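Local coordinates for protein putative 3-hydroxybutyryl-CoA dehydratase (Rhodopseudomonas palustris, PDB 3HIN) that is probably a lyase of the enoyl-CoA hydratase/isomerase family, with a crotonase-type fold and a proposed role as a 3-hydroxybutyryl-CoA dehydratase, at residues R81-D84 with A85-L89; S196-D199 with K200-L204; G205-V208 with A209-A212; S239-A242 with T243-Q246. All blocks are in the same frame, centred on the assembly; numbering follows the deposited sequence.

Interaction 1 (R81-D84 with A85-L89); sequences RERD and ATEGL
Asp84 and Glu87 meet where an extended loop enters helix 85-103: the backbone runs through beta-like torsions up to Asp84, turns helical at Ala85, and closes its first turn with a hydrogen bond from Gly88 N to Asp84 O (2.8 Å). The side chain of Asp84 folds over the start of the helix. With CG set between its own backbone N and carbonyl carbon (chi1 73°), Asp84 OD1 comes down on Glu87 N at 2.7 Å, a nearly straight bond met close to the C-O axis of the carboxylate. Glu87 answers in the reverse direction. Its chain, extended beyond CG, reaches back across the turn, and Glu87 OE1 accepts from Asp84 N at 2.8 Å, the donor arriving on the anti side of the carboxylate and 20° out of its plane. This reciprocal pair is a capping box, with Asp84 as N-cap; it occupies two backbone N-H groups at the helix entrance with side-chain oxygens. The two side chains cross at about a right angle, and because both carboxylates serve the same turn, like charges come close, Asp84 OD1 standing 3.7 Å from Glu87 OE1. The partial positive charge at the N-terminal end of the helix probably offsets part of that repulsion. Arg83 packs its aliphatic root against the box, CB lying 3.9 Å from Glu87 CB. Its extended chain then leads away from the Glu87 carboxylate, so the opposite charges do not meet, and Arg81 CB lies over one face of the guanidinium, while Arg81 NH1 forms a salt bridge with Asp42.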
loop_
_atom_site.group_PDB
_atom_site.type_symbol
_atom_site.label_atom_id
_atom_site.label_comp_id
_atom_site.label_asym_id
_atom_site.label_seq_id
_atom_site.Cartn_x
_atom_site.Cartn_y
_atom_site.Cartn_z
ATOM N N ARG A 81 -0.748 24.296 -13.377
ATOM C CA ARG A 81 0.253 24.024 -14.351
ATOM C C ARG A 81 -0.086 22.652 -14.936
ATOM O O ARG A 81 -0.414 21.707 -14.198
ATOM C CB ARG A 81 1.588 23.993 -13.659
ATOM C CG ARG A 81 2.594 24.740 -14.381
ATOM C CD ARG A 81 3.941 24.129 -14.120
ATOM N NE ARG A 81 4.373 24.377 -12.754
ATOM C CZ ARG A 81 4.876 25.524 -12.310
ATOM N NH1 ARG A 81 5.235 25.625 -11.028
ATOM N NH2 ARG A 81 5.017 26.560 -13.134
ATOM N N GLU A 82 -0.059 22.577 -16.270
ATOM C CA GLU A 82 -0.326 21.359 -17.044
ATOM C C GLU A 82 0.844 20.395 -16.865
ATOM O O GLU A 82 2.040 20.801 -16.945
ATOM C CB GLU A 82 -0.498 21.703 -18.514
ATOM C CG GLU A 82 0.593 22.689 -19.025
ATOM C CD GLU A 82 0.108 23.603 -20.156
ATOM O OE1 GLU A 82 -0.049 24.842 -19.922
ATOM O OE2 GLU A 82 -0.109 23.065 -21.269
ATOM N N ARG A 83 0.478 19.127 -16.614
ATOM C CA ARG A 83 1.396 18.113 -16.101
ATOM C C ARG A 83 1.006 16.738 -16.623
ATOM O O ARG A 83 -0.167 16.319 -16.523
ATOM C CB ARG A 83 1.372 18.106 -14.554
ATOM C CG ARG A 83 2.089 19.270 -13.934
ATOM C CD ARG A 83 2.277 19.090 -12.432
ATOM N NE ARG A 83 3.234 20.075 -11.889
ATOM C CZ ARG A 83 2.881 21.152 -11.190
ATOM N NH1 ARG A 83 1.597 21.394 -10.966
ATOM N NH2 ARG A 83 3.807 21.987 -10.719
ATOM N N ASP A 84 1.977 16.021 -17.182
ATOM C CA ASP A 84 1.701 14.627 -17.588
ATOM C C ASP A 84 1.705 13.727 -16.334
ATOM O O ASP A 84 2.048 14.180 -15.242
ATOM C CB ASP A 84 2.650 14.168 -18.703
ATOM C CG ASP A 84 4.058 13.913 -18.241
ATOM O OD1 ASP A 84 4.296 13.708 -17.034
ATOM O OD2 ASP A 84 4.960 13.902 -19.104
ATOM N N ALA A 85 1.289 12.479 -16.512
ATOM C CA ALA A 85 1.262 11.478 -15.471
ATOM C C ALA A 85 2.546 11.480 -14.625
ATOM O O ALA A 85 2.492 11.515 -13.429
ATOM C CB ALA A 85 1.045 10.110 -16.118
ATOM N N THR A 86 3.701 11.474 -15.268
ATOM C CA THR A 86 4.915 11.419 -14.528
ATOM C C THR A 86 5.067 12.698 -13.757
ATOM O O THR A 86 5.390 12.688 -12.571
ATOM C CB THR A 86 6.085 11.252 -15.476
ATOM O OG1 THR A 86 5.877 10.055 -16.216
ATOM C CG2 THR A 86 7.432 11.257 -14.700
ATOM N N GLU A 87 4.825 13.821 -14.418
ATOM C CA GLU A 87 5.004 15.094 -13.728
ATOM C C GLU A 87 4.109 15.189 -12.506
ATOM O O GLU A 87 4.550 15.605 -11.459
ATOM C CB GLU A 87 4.854 16.279 -14.678
ATOM C CG GLU A 87 5.921 16.241 -15.773
ATOM C CD GLU A 87 5.619 17.201 -16.930
ATOM O OE1 GLU A 87 4.386 17.437 -17.237
ATOM O OE2 GLU A 87 6.645 17.732 -17.491
ATOM N N GLY A 88 2.856 14.791 -12.630
ATOM C CA GLY A 88 1.970 14.873 -11.484
ATOM C C GLY A 88 2.368 13.930 -10.341
ATOM O O GLY A 88 2.065 14.220 -9.189
ATOM N N LEU A 89 3.007 12.804 -10.661
ATOM C CA LEU A 89 3.583 11.959 -9.622
ATOM C C LEU A 89 4.711 12.746 -8.906
ATOM O O LEU A 89 4.740 12.838 -7.664
ATOM C CB LEU A 89 4.154 10.636 -10.234
ATOM C CG LEU A 89 5.068 9.743 -9.354
ATOM C CD1 LEU A 89 4.290 9.094 -8.116
ATOM C CD2 LEU A 89 5.728 8.606 -10.156
#

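Interaction 2 (S196-D199 with K200-L204); sequences SAYD and KALEL
The phenol ring of Tyr198 meets Leu202 one helical turn further on, the methyl CD2 approaching obliquely at the hydroxyl end, 3.9 Å from OH and 4.2 Å from CE2. Both side chains leave the helix in the same direction and lie side by side, since each has CG anti to its backbone N (chi1 173° in Tyr198, -168° in Leu202). The ring also meets that of His65, their planes inclined at about 55°. A second flat group, the carboxylate of Glu203, receives Lys200 NZ from above its plane: NZ to OE2 is 3.0 Å, a salt bridge that joins residues three apart along the helix. Glu203 CG sits between its backbone N and carbonyl carbon, and a bend at chi2 brings the carboxylate round to the lysine.

Beneath these side chains the backbone starts its regular i to i+4 ladder, beginning with Lys200 N to Ser196 O. Ser196 is the N-cap, its OG accepting from Asp199 N at 3.1 Å. The small side chains of Ala197 and Ala201 rest on strand 109-113, Leu202 touches strand 26-31, and the aliphatic part of Lys200 lies against strands 130-134 and 190-192. The whole is an N-capped helix laid across a beta sheet, reached directly after edge strand 190-192, as in the alpha/beta core of the crotonase fold.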
loop_
_atom_site.group_PDB
_atom_site.type_symbol
_atom_site.label_atom_id
_atom_site.label_comp_id
_atom_site.label_asym_id
_atom_site.label_seq_id
_atom_site.Cartn_x
_atom_site.Cartn_y
_atom_site.Cartn_z
ATOM N N SER A 196 -10.212 33.439 19.520
ATOM C CA SER A 196 -9.396 33.221 18.385
ATOM C C SER A 196 -8.553 31.918 18.458
ATOM O O SER A 196 -7.940 31.581 19.485
ATOM C CB SER A 196 -8.625 34.514 18.059
ATOM O OG SER A 196 -7.240 34.376 18.308
ATOM N N ALA A 197 -8.604 31.165 17.359
ATOM C CA ALA A 197 -7.876 29.933 17.297
ATOM C C ALA A 197 -6.371 30.238 17.478
ATOM O O ALA A 197 -5.658 29.510 18.157
ATOM C CB ALA A 197 -8.187 29.170 15.968
ATOM N N TYR A 198 -5.917 31.365 16.932
ATOM C CA TYR A 198 -4.503 31.757 17.062
ATOM C C TYR A 198 -4.094 31.867 18.528
ATOM O O TYR A 198 -3.069 31.314 18.958
ATOM C CB TYR A 198 -4.225 33.107 16.364
ATOM C CG TYR A 198 -2.829 33.609 16.615
ATOM C CD1 TYR A 198 -1.729 33.147 15.844
ATOM C CD2 TYR A 198 -2.591 34.525 17.638
ATOM C CE1 TYR A 198 -0.421 33.605 16.108
ATOM C CE2 TYR A 198 -1.329 35.007 17.895
ATOM C CZ TYR A 198 -0.238 34.551 17.152
ATOM O OH TYR A 198 1.023 35.049 17.470
ATOM N N ASP A 199 -4.902 32.596 19.274
ATOM C CA ASP A 199 -4.672 32.816 20.700
ATOM C C ASP A 199 -4.621 31.458 21.390
ATOM O O ASP A 199 -3.674 31.167 22.107
ATOM C CB ASP A 199 -5.787 33.699 21.255
ATOM C CG ASP A 199 -5.545 35.208 20.976
ATOM O OD1 ASP A 199 -4.408 35.618 20.604
ATOM O OD2 ASP A 199 -6.490 36.009 21.182
ATOM N N LYS A 200 -5.618 30.614 21.144
ATOM C CA LYS A 200 -5.618 29.282 21.769
ATOM C C LYS A 200 -4.357 28.489 21.337
ATOM O O LYS A 200 -3.652 27.881 22.161
ATOM C CB LYS A 200 -6.901 28.491 21.460
ATOM C CG LYS A 200 -6.880 27.084 22.087
ATOM C CD LYS A 200 -6.942 27.199 23.654
ATOM C CE LYS A 200 -7.334 25.885 24.324
ATOM N NZ LYS A 200 -7.340 25.974 25.816
ATOM N N ALA A 201 -4.051 28.528 20.050
ATOM C CA ALA A 201 -2.983 27.701 19.512
ATOM C C ALA A 201 -1.718 28.147 20.156
ATOM O O ALA A 201 -0.848 27.308 20.447
ATOM C CB ALA A 201 -2.883 27.833 17.982
ATOM N N LEU A 202 -1.599 29.455 20.386
ATOM C CA LEU A 202 -0.396 29.953 21.004
ATOM C C LEU A 202 -0.319 29.581 22.489
ATOM O O LEU A 202 0.754 29.270 23.003
ATOM C CB LEU A 202 -0.258 31.446 20.785
ATOM C CG LEU A 202 1.116 32.059 21.131
ATOM C CD1 LEU A 202 2.279 31.523 20.308
ATOM C CD2 LEU A 202 1.139 33.639 21.062
ATOM N N GLU A 203 -1.416 29.577 23.216
ATOM C CA GLU A 203 -1.273 29.043 24.563
ATOM C C GLU A 203 -0.941 27.533 24.595
ATOM O O GLU A 203 -0.193 27.089 25.457
ATOM C CB GLU A 203 -2.459 29.401 25.457
ATOM C CG GLU A 203 -3.652 28.562 25.155
ATOM C CD GLU A 203 -4.460 28.162 26.395
ATOM O OE1 GLU A 203 -4.954 29.102 27.078
ATOM O OE2 GLU A 203 -4.640 26.918 26.607
ATOM N N LEU A 204 -1.480 26.747 23.662
ATOM C CA LEU A 204 -1.056 25.361 23.528
ATOM C C LEU A 204 0.410 25.256 23.204
ATOM O O LEU A 204 1.088 24.410 23.751
ATOM C CB LEU A 204 -1.867 24.594 22.492
ATOM C CG LEU A 204 -3.352 24.468 22.857
ATOM C CD1 LEU A 204 -4.083 23.767 21.748
ATOM C CD2 LEU A 204 -3.537 23.655 24.082
#

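Interaction 3 (G205-V208 with A209-A212)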
loop_
_atom_site.group_PDB
_atom_site.type_symbol
_atom_site.label_atom_id
_atom_site.label_comp_id
_atom_site.label_asym_id
_atom_site.label_seq_id
_atom_site.Cartn_x
_atom_site.Cartn_y
_atom_site.Cartn_z
ATOM N N GLY A 205 0.925 26.118 22.328
ATOM C CA GLY A 205 2.381 26.025 21.978
ATOM C C GLY A 205 3.240 26.338 23.214
ATOM O O GLY A 205 4.226 25.653 23.496
ATOM N N ASN A 206 2.859 27.356 23.986
ATOM C CA ASN A 206 3.580 27.618 25.259
ATOM C C ASN A 206 3.548 26.432 26.231
ATOM O O ASN A 206 4.547 26.193 26.972
ATOM C CB ASN A 206 3.086 28.909 25.989
ATOM C CG ASN A 206 3.422 30.167 25.217
ATOM O OD1 ASN A 206 2.549 31.017 24.972
ATOM N ND2 ASN A 206 4.701 30.277 24.788
ATOM N N ARG A 207 2.433 25.684 26.219
ATOM C CA ARG A 207 2.289 24.516 27.119
ATOM C C ARG A 207 3.168 23.324 26.689
ATOM O O ARG A 207 3.952 22.825 27.501
ATOM C CB ARG A 207 0.793 24.146 27.358
ATOM C CG ARG A 207 0.548 22.768 27.996
ATOM C CD ARG A 207 1.028 22.782 29.485
ATOM N NE ARG A 207 0.898 21.456 30.068
ATOM C CZ ARG A 207 1.703 20.416 29.825
ATOM N NH1 ARG A 207 2.727 20.547 29.014
ATOM N NH2 ARG A 207 1.499 19.233 30.418
ATOM N N VAL A 208 3.096 22.914 25.412
ATOM C CA VAL A 208 3.951 21.829 24.902
ATOM C C VAL A 208 5.413 22.225 25.055
ATOM O O VAL A 208 6.293 21.374 25.241
ATOM C CB VAL A 208 3.621 21.390 23.425
ATOM C CG1 VAL A 208 2.206 20.900 23.307
ATOM C CG2 VAL A 208 3.868 22.573 22.426
ATOM N N ALA A 209 5.662 23.527 25.042
ATOM C CA ALA A 209 7.047 24.047 25.167
ATOM C C ALA A 209 7.723 23.619 26.460
ATOM O O ALA A 209 8.952 23.614 26.542
ATOM C CB ALA A 209 7.044 25.554 25.084
ATOM N N GLN A 210 6.917 23.269 27.462
ATOM C CA GLN A 210 7.429 22.893 28.761
ATOM C C GLN A 210 7.841 21.416 28.767
ATOM O O GLN A 210 8.534 20.966 29.691
ATOM C CB GLN A 210 6.327 23.054 29.782
ATOM C CG GLN A 210 5.557 24.394 29.742
ATOM C CD GLN A 210 4.473 24.470 30.825
ATOM O OE1 GLN A 210 4.073 23.452 31.399
ATOM N NE2 GLN A 210 4.029 25.682 31.139
ATOM N N ASN A 211 7.415 20.639 27.771
ATOM C CA ASN A 211 7.713 19.174 27.755
ATOM C C ASN A 211 9.219 18.859 27.563
ATOM O O ASN A 211 9.939 19.628 26.930
ATOM C CB ASN A 211 6.859 18.413 26.698
ATOM C CG ASN A 211 5.350 18.524 26.988
ATOM O OD1 ASN A 211 4.938 18.620 28.142
ATOM N ND2 ASN A 211 4.536 18.474 25.966
ATOM N N ALA A 212 9.674 17.747 28.143
ATOM C CA ALA A 212 11.025 17.199 27.865
ATOM C C ALA A 212 11.086 16.727 26.405
ATOM O O ALA A 212 10.088 16.271 25.848
ATOM C CB ALA A 212 11.345 16.017 28.832
#
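Ala209 and Asn206 make the close-packed part of this contact: Ala209 CB lies 3.2 Å from Asn206 O, and the buried methyl also rests on Pro25. Its backbone N gives the last i to i+4 bond of helix 197-208, to Gly205 O, a bent one at 137°. Beyond it the pattern tightens to i+3. Gln210 N reaches Arg207 O at 3.0 Å and Asn211 N reaches Val208 O at 2.9 Å, in both cases with the donor above the carbonyl plane.

The solvent side is looser and polar. Arg207, bent at chi2, carries its guanidinium forward to the end of the turn, and NH1 donates to Asn211 OD1 at 3.1 Å. The oxygen lies in the guanidinium plane, at its edge, while the amide of Asn211 stands steeply across that plane, at 76°. Gln210 crosses the arginine chain at about a right angle with its amide nearly parallel to the guanidinium, but OE1 comes no closer than 3.7 Å, to Arg207 CD. A leucine in place of Asn211 would probably leave Arg207 NH1 without this acceptor and the guanidinium freer to turn.

The carbonyls of the two central turn residues pair elsewhere, Ala209 O accepting from Arg60 and Gln210 O from Arg254. The arrangement is a helix C-terminal end running into a type I beta turn, Val208 to Asn211, from which the chain leaves extended toward helix 213-228.

Interaction 4 (S239-A242 with T243-Q246)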
loop_
_atom_site.group_PDB
_atom_site.type_symbol
_atom_site.label_atom_id
_atom_site.label_comp_id
_atom_site.label_asym_id
_atom_site.label_seq_id
_atom_site.Cartn_x
_atom_site.Cartn_y
_atom_site.Cartn_z
ATOM N N SER A 239 7.201 -0.626 25.814
ATOM C CA SER A 239 8.063 -0.861 27.005
ATOM C C SER A 239 9.426 -0.276 26.739
ATOM O O SER A 239 10.016 0.327 27.602
ATOM C CB SER A 239 8.186 -2.330 27.369
ATOM O OG SER A 239 6.913 -2.811 27.741
ATOM N N LEU A 240 9.901 -0.444 25.519
ATOM C CA LEU A 240 11.183 0.088 25.160
ATOM C C LEU A 240 11.219 1.635 25.136
ATOM O O LEU A 240 12.137 2.212 25.742
ATOM C CB LEU A 240 11.634 -0.487 23.815
ATOM C CG LEU A 240 12.042 -1.968 23.804
ATOM C CD1 LEU A 240 12.061 -2.473 22.333
ATOM C CD2 LEU A 240 13.397 -2.194 24.498
ATOM N N MET A 241 10.258 2.291 24.478
ATOM C CA MET A 241 10.160 3.763 24.549
ATOM C C MET A 241 10.027 4.253 25.960
ATOM O O MET A 241 10.657 5.298 26.324
ATOM C CB MET A 241 8.962 4.313 23.777
ATOM C CG MET A 241 9.019 5.842 23.517
ATOM S SD MET A 241 10.323 6.405 22.356
ATOM C CE MET A 241 11.601 6.835 23.380
ATOM N N ALA A 242 9.314 3.463 26.802
ATOM C CA ALA A 242 9.020 3.908 28.152
ATOM C C ALA A 242 10.261 3.932 29.005
ATOM O O ALA A 242 10.458 4.901 29.801
ATOM C CB ALA A 242 7.984 3.034 28.816
ATOM N N THR A 243 11.088 2.907 28.863
ATOM C CA THR A 243 12.238 2.759 29.709
ATOM C C THR A 243 13.304 3.781 29.358
ATOM O O THR A 243 14.027 4.295 30.244
ATOM C CB THR A 243 12.773 1.303 29.792
ATOM O OG1 THR A 243 13.685 1.207 30.911
ATOM C CG2 THR A 243 13.538 0.894 28.552
ATOM N N VAL A 244 13.392 4.112 28.103
ATOM C CA VAL A 244 14.379 5.070 27.643
ATOM C C VAL A 244 13.968 6.405 28.174
ATOM O O VAL A 244 14.802 7.134 28.742
ATOM C CB VAL A 244 14.456 5.093 26.109
ATOM C CG1 VAL A 244 15.264 6.296 25.639
ATOM C CG2 VAL A 244 15.137 3.839 25.606
ATOM N N ALA A 245 12.689 6.744 27.988
ATOM C CA ALA A 245 12.193 8.041 28.448
ATOM C C ALA A 245 12.442 8.185 29.955
ATOM O O ALA A 245 12.951 9.211 30.415
ATOM C CB ALA A 245 10.809 8.129 28.186
ATOM N N GLN A 246 12.080 7.162 30.716
ATOM C CA GLN A 246 12.103 7.243 32.123
ATOM C C GLN A 246 13.538 7.201 32.606
ATOM O O GLN A 246 13.844 7.607 33.720
ATOM C CB GLN A 246 11.280 6.112 32.769
ATOM C CG GLN A 246 11.774 4.655 32.605
ATOM C CD GLN A 246 12.842 4.199 33.603
ATOM O OE1 GLN A 246 12.942 4.755 34.688
ATOM N NE2 GLN A 246 13.625 3.146 33.249
#
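Thr243 and Leu240 touch through a methyl group set against a carbonyl: Thr243 CG2 lies between its own backbone N and carbonyl carbon, which lays it 3.4 Å from Leu240 O. The same rotation (chi1 -165°) places OG1 anti to the backbone N and points it along the helix toward Gln246. That residue completes the approach by folding. Gln246 CG lies between the backbone N and the carbonyl carbon (chi1 66°), 3.1 Å from Ala242 O, and a second bend at chi2 (84°) turns the amide back along the helix. Gln246 NE2 then donates to Thr243 OG1 at 3.0 Å, with the hydroxyl oxygen almost in the amide plane.

The setting is the later part of helix 231-247, where four successive i to i+4 bonds, from Thr243 N to Ser239 O through Gln246 N to Ala242 O, keep the turns regular. This helix packs antiparallel to helix 213-228 as a helical hairpin.

Met241 and Val244 form the apolar side. Met241 bends at chi2, which curls its CE methyl round to 4.3 Å from Val244 CB. Val244 CG2 rests against Leu240 O. Both residues face helix 213-228, Met241 touching Phe217, Ala218 and Ala222, and Val244 reaching Leu214.

How the interactions relate
From the N terminus, interaction 1 comes first, turning the loop after strand 61-66 into helix 85-103 at the surface. Interactions 2 and 3 follow on one helix, 197-208: residues 196-204 start it against the six-stranded sheet, and residues 205-212 end it and send the chain toward helix 213-228. Their segments adjoin, with centres about 13 Å apart. Interaction 4 lies beyond that helix, on 231-247, its nearest atoms about 7 Å from interaction 3. All four are local and in series, so none nests in or crosses another. Interaction 1 stands apart, its centre about 38 Å from that of interaction 2, across the chain's centre.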